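Local coordinates for biofilm-surface layer protein A (Bacillus subtilis, PDB 4BHU) that self-polymerises into a stable, hydrophobic layer on the surface of biofilms and helps to shape complex colony architecture, at residues T49-T52 with K53-M56; L96-A99 with G100-F104. The protein carries 1 engineered substitution. One frame throughout, in Å; residues are numbered along the deposited sequence.

Interaction 1 of 2, residues T49-T52 with K53-M56; sequences TANT and KDTM. Engineered in segment 53-56: Met56 (natural residue Leu).
Asn51 and Asp54 face each other across a type I beta turn that leads into the short strand 55-56. Two bonds join them, one between backbones and one from backbone to carboxylate. Asp54 N donates to Asn51 O over 2.9 Å. In return Asn51 N donates to Asp54 OD2, also at 2.9 Å, with an N-H...O angle of 159°. This carboxylate oxygen is met on its anti side and somewhat out of plane.

The Asn51 side chain adds an Asx turn. Its CG stands between the backbone N and carbonyl carbon (chi1 61°), which swings OD1 forward over the turn. There OD1 accepts Lys53 N at 2.8 Å, with the donor tilted only 18° from the amide carbonyl plane. Lys53 CB runs beside the same oxygen. The Asn51 and Asp54 side chains cross at about a right angle, yet the planes of amide and carboxylate are almost parallel, and a water spans them. It contacts Asn51 OD1 at 2.8 Å and Asp54 OD1 at 2.7 Å. Further acceptors lie close to this water, so it need not donate to both oxygens at once.

Asp54 is buried, and the next shell helps to fix it. Its OD1 accepts Asn92 N, and its OD2 forms a salt bridge with Lys94 NZ, so strand 90-95 holds the carboxylate of the turn. The lysine probably stabilises the negative charge. Lys94 NZ also bonds Thr49 O. Ala50 packs on Leu91 and Val73. Asp54 OD2 also comes within 3.2 Å of Ala50 CA.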
ATOM      1  N   THR I  49      17.679 -29.166  34.075  1.00 32.73           N
ATOM      2  CA  THR I  49      17.765 -29.223  32.622  1.00 32.96           C
ATOM      3  C   THR I  49      16.385 -29.155  32.033  1.00 32.61           C
ATOM      4  O   THR I  49      15.410 -29.526  32.687  1.00 34.47           O
ATOM      5  CB  THR I  49      18.379 -30.555  32.123  1.00 37.67           C
ATOM      6  OG1 THR I  49      17.597 -31.638  32.632  1.00 34.60           O
ATOM      7  CG2 THR I  49      19.827 -30.708  32.579  1.00 33.95           C
ATOM      8  N   ALA I  50      16.311 -28.717  30.775  1.00 33.95           N
ATOM      9  CA  ALA I  50      15.047 -28.634  30.063  1.00 32.86           C
ATOM     10  C   ALA I  50      15.041 -29.664  28.968  1.00 29.95           C
ATOM     11  O   ALA I  50      16.098 -30.014  28.427  1.00 30.36           O
ATOM     12  CB  ALA I  50      14.829 -27.208  29.470  1.00 35.48           C
ATOM     13  N   ASN I  51      13.842 -30.131  28.636  1.00 31.40           N
ATOM     14  CA  ASN I  51      13.636 -31.024  27.509  1.00 34.45           C
ATOM     15  C   ASN I  51      12.310 -30.663  26.863  1.00 36.90           C
ATOM     16  O   ASN I  51      11.632 -29.734  27.314  1.00 36.09           O
ATOM     17  CB  ASN I  51      13.674 -32.494  27.952  1.00 37.12           C
ATOM     18  CG  ASN I  51      12.587 -32.845  28.953  1.00 36.39           C
ATOM     19  OD1 ASN I  51      11.421 -32.477  28.796  1.00 35.58           O
ATOM     20  ND2 ASN I  51      12.969 -33.582  29.989  1.00 45.39           N
ATOM     21  N   THR I  52      11.945 -31.387  25.810  1.00 34.85           N
ATOM     22  CA  THR I  52      10.782 -31.046  24.993  1.00 38.06           C
ATOM     23  C   THR I  52       9.443 -31.369  25.649  1.00 35.85           C
ATOM     24  O   THR I  52       8.403 -31.156  25.036  1.00 40.15           O
ATOM     25  CB  THR I  52      10.844 -31.757  23.640  1.00 38.03           C
ATOM     26  OG1 THR I  52      10.944 -33.169  23.858  1.00 42.36           O
ATOM     27  CG2 THR I  52      12.054 -31.288  22.852  1.00 39.59           C
ATOM     28  N   LYS I  53       9.468 -31.898  26.875  1.00 37.85           N
ATOM     29  CA  LYS I  53       8.238 -32.062  27.660  1.00 42.09           C
ATOM     30  C   LYS I  53       7.994 -30.800  28.484  1.00 39.55           C
ATOM     31  O   LYS I  53       6.916 -30.594  29.027  1.00 35.75           O
ATOM     32  CB  LYS I  53       8.299 -33.292  28.587  1.00 44.96           C
ATOM     33  CG  LYS I  53       8.118 -34.650  27.889  1.00 50.18           C
ATOM     34  CD  LYS I  53       8.450 -35.846  28.826  1.00 65.11           C
ATOM     35  CE  LYS I  53       7.358 -36.104  29.888  1.00 71.22           C
ATOM     36  NZ  LYS I  53       7.676 -37.230  30.841  1.00 66.61           N
ATOM     37  N   ASP I  54       9.011 -29.954  28.586  1.00 35.50           N
ATOM     38  CA  ASP I  54       8.841 -28.673  29.250  1.00 35.67           C
ATOM     39  C   ASP I  54       8.191 -27.692  28.283  1.00 31.49           C
ATOM     40  O   ASP I  54       8.118 -27.951  27.089  1.00 31.61           O
ATOM     41  CB  ASP I  54      10.187 -28.183  29.774  1.00 30.75           C
ATOM     42  CG  ASP I  54      10.767 -29.135  30.812  1.00 38.70           C
ATOM     43  OD1 ASP I  54       9.978 -29.623  31.649  1.00 39.49           O
ATOM     44  OD2 ASP I  54      11.982 -29.430  30.778  1.00 32.41           O
ATOM     45  N   THR I  55       7.703 -26.573  28.794  1.00 30.65           N
ATOM     46  CA  THR I  55       6.935 -25.670  27.963  1.00 33.41           C
ATOM     47  C   THR I  55       7.331 -24.232  28.216  1.00 30.17           C
ATOM     48  O   THR I  55       7.776 -23.871  29.315  1.00 31.54           O
ATOM     49  CB  THR I  55       5.401 -25.817  28.217  1.00 38.83           C
ATOM     50  OG1 THR I  55       5.085 -25.364  29.539  1.00 38.94           O
ATOM     51  CG2 THR I  55       4.940 -27.276  28.056  1.00 34.54           C
HETATM   52  N   MSE I  56       7.177 -23.417  27.176  1.00 35.63           N
HETATM   53  CA  MSE I  56       7.326 -21.976  27.264  1.00 30.78           C
HETATM   54  C   MSE I  56       5.972 -21.349  26.889  1.00 33.79           C
HETATM   55  O   MSE I  56       5.462 -21.585  25.792  1.00 33.74           O
HETATM   56  CB  MSE I  56       8.389 -21.532  26.273  1.00 36.87           C
HETATM   57  CG  MSE I  56       8.694 -20.085  26.304  1.00 30.17           C
HETATM   58 SE   MSE I  56       9.718 -19.646  27.904  1.00 57.63          SE
HETATM   59  CE  MSE I  56      11.472 -20.391  27.374  1.00 39.67           C
TER
HETATM   60  O   HOH W   1      10.214 -32.302  31.370  1.00 45.18           O

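Interaction 2 of 2, residues L96-A99 with G100-F104; sequences LPAA and GTYTF
A tyrosine corner forms where the loop 96-99 enters strand 100-109, and Pro97, Ala98 and Tyr102 carry it. The Tyr102 hydroxyl reaches back four residues and donates a short hydrogen bond, OH to Ala98 O, of 2.5 Å. The acceptor lies at the ring edge, near the ring plane. The C=O...O angle is 130°, and the donor is tilted from the carbonyl plane.

Pro97 comes over one face of the same ring. Its CG lies 3.8 Å from the ring centroid, 29° off the normal, as a CH-pi contact. The touch is displaced toward the hydroxyl end, where Pro97 CG is 3.3 Å from Tyr102 CZ. Tyr102 CG is anti to the carbonyl carbon (chi1 -69°), and this aims the ring at the loop. Proline on a face and carbonyl at the edge restrict the ring's position.

Gly100 starts the strand with a positive phi, open mainly to glycine. Phe48 touches Pro97 and meets the Tyr102 ring edge-to-face, while Glu19 OE1 accepts Ala99 N. A tyrosine bonded to the loop just before its strand is a hallmark of Greek-key and immunoglobulin-like beta sandwiches, consistent with the E-set relationship of the BslA domain, most of the protein.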
ATOM      1  N   LEU I  96      14.564 -32.985  41.807  1.00 35.95           N
ATOM      2  CA  LEU I  96      15.306 -31.906  42.432  1.00 40.99           C
ATOM      3  C   LEU I  96      16.709 -32.383  42.817  1.00 42.05           C
ATOM      4  O   LEU I  96      16.862 -33.468  43.356  1.00 42.23           O
ATOM      5  CB  LEU I  96      14.574 -31.377  43.663  1.00 41.66           C
ATOM      6  CG  LEU I  96      13.231 -30.667  43.430  1.00 47.82           C
ATOM      7  CD1 LEU I  96      12.705 -30.114  44.748  1.00 40.19           C
ATOM      8  CD2 LEU I  96      13.369 -29.548  42.398  1.00 37.88           C
ATOM      9  N   PRO I  97      17.733 -31.557  42.569  1.00 43.95           N
ATOM     10  CA  PRO I  97      19.123 -31.926  42.869  1.00 38.94           C
ATOM     11  C   PRO I  97      19.477 -31.818  44.360  1.00 48.04           C
ATOM     12  O   PRO I  97      18.629 -31.466  45.190  1.00 41.69           O
ATOM     13  CB  PRO I  97      19.917 -30.870  42.098  1.00 38.28           C
ATOM     14  CG  PRO I  97      19.041 -29.662  42.187  1.00 37.78           C
ATOM     15  CD  PRO I  97      17.642 -30.189  42.027  1.00 38.11           C
ATOM     16  N   ALA I  98      20.741 -32.084  44.687  1.00 39.66           N
ATOM     17  CA  ALA I  98      21.213 -31.982  46.071  1.00 46.20           C
ATOM     18  C   ALA I  98      20.779 -30.670  46.732  1.00 46.21           C
ATOM     19  O   ALA I  98      20.595 -29.654  46.071  1.00 43.99           O
ATOM     20  CB  ALA I  98      22.731 -32.129  46.130  1.00 40.31           C
ATOM     21  N   ALA I  99      20.620 -30.699  48.049  1.00 45.40           N
ATOM     22  CA  ALA I  99      20.190 -29.527  48.781  1.00 40.94           C
ATOM     23  C   ALA I  99      21.172 -28.371  48.636  1.00 47.07           C
ATOM     24  O   ALA I  99      22.401 -28.560  48.600  1.00 38.35           O
ATOM     25  CB  ALA I  99      19.969 -29.866  50.257  1.00 50.41           C
ATOM     26  N   GLY I 100      20.603 -27.167  48.548  1.00 37.41           N
ATOM     27  CA  GLY I 100      21.368 -25.952  48.349  1.00 41.43           C
ATOM     28  C   GLY I 100      20.509 -24.873  47.688  1.00 39.57           C
ATOM     29  O   GLY I 100      19.338 -25.091  47.377  1.00 36.04           O
ATOM     30  N   THR I 101      21.090 -23.699  47.488  1.00 44.54           N
ATOM     31  CA  THR I 101      20.407 -22.651  46.747  1.00 47.52           C
ATOM     32  C   THR I 101      20.858 -22.726  45.290  1.00 46.48           C
ATOM     33  O   THR I 101      22.053 -22.885  45.007  1.00 39.05           O
ATOM     34  CB  THR I 101      20.711 -21.264  47.320  1.00 50.13           C
ATOM     35  OG1 THR I 101      22.114 -20.990  47.188  1.00 58.43           O
ATOM     36  CG2 THR I 101      20.327 -21.210  48.776  1.00 41.80           C
ATOM     37  N   TYR I 102      19.887 -22.618  44.378  1.00 45.13           N
ATOM     38  CA  TYR I 102      20.135 -22.688  42.940  1.00 39.32           C
ATOM     39  C   TYR I 102      19.607 -21.433  42.249  1.00 42.11           C
ATOM     40  O   TYR I 102      18.434 -21.063  42.428  1.00 41.89           O
ATOM     41  CB  TYR I 102      19.442 -23.916  42.360  1.00 38.19           C
ATOM     42  CG  TYR I 102      20.068 -25.213  42.806  1.00 36.81           C
ATOM     43  CD1 TYR I 102      19.774 -25.758  44.050  1.00 41.38           C
ATOM     44  CD2 TYR I 102      20.969 -25.894  41.980  1.00 39.35           C
ATOM     45  CE1 TYR I 102      20.345 -26.952  44.460  1.00 38.05           C
ATOM     46  CE2 TYR I 102      21.535 -27.085  42.371  1.00 40.92           C
ATOM     47  CZ  TYR I 102      21.231 -27.609  43.614  1.00 44.75           C
ATOM     48  OH  TYR I 102      21.807 -28.802  44.001  1.00 45.06           O
ATOM     49  N   THR I 103      20.477 -20.799  41.468  1.00 35.67           N
ATOM     50  CA  THR I 103      20.167 -19.534  40.820  1.00 40.64           C
ATOM     51  C   THR I 103      19.923 -19.689  39.318  1.00 37.99           C
ATOM     52  O   THR I 103      20.725 -20.289  38.591  1.00 36.09           O
ATOM     53  CB  THR I 103      21.299 -18.506  41.023  1.00 46.74           C
ATOM     54  OG1 THR I 103      21.568 -18.345  42.424  1.00 45.00           O
ATOM     55  CG2 THR I 103      20.913 -17.152  40.411  1.00 43.60           C
ATOM     56  N   PHE I 104      18.801 -19.128  38.880  1.00 40.24           N
ATOM     57  CA  PHE I 104      18.398 -19.120  37.486  1.00 32.01           C
ATOM     58  C   PHE I 104      18.561 -17.709  36.938  1.00 37.84           C
ATOM     59  O   PHE I 104      18.387 -16.726  37.665  1.00 34.08           O
ATOM     60  CB  PHE I 104      16.933 -19.532  37.352  1.00 35.10           C
ATOM     61  CG  PHE I 104      16.653 -20.926  37.818  1.00 34.37           C
ATOM     62  CD1 PHE I 104      16.504 -21.199  39.165  1.00 39.00           C
ATOM     63  CD2 PHE I 104      16.556 -21.970  36.915  1.00 34.99           C
ATOM     64  CE1 PHE I 104      16.246 -22.483  39.597  1.00 36.17           C
ATOM     65  CE2 PHE I 104      16.298 -23.263  37.341  1.00 34.71           C
ATOM     66  CZ  PHE I 104      16.145 -23.518  38.687  1.00 37.26           C
TER

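From the N terminus, interaction 1 comes first and turns the chain between strands 39-43 and 55-56. Interaction 2 follows and closes the loop from strand 90-95 to strand 100-109, which belong to different sheets. The two are in series and neither nest nor cross. Their centres are 18 Å apart and their nearest atoms about 7 Å, without touching. Strand 90-95 connects them: its Asn92 and Lys94 hold Asp54, and its end runs directly into Leu96. Phe48, just before Thr49, is a second link, because it packs on Pro97 and Tyr102. The turn is thus tied to the three-stranded sheet, and the corner joins that sheet to the five-stranded one.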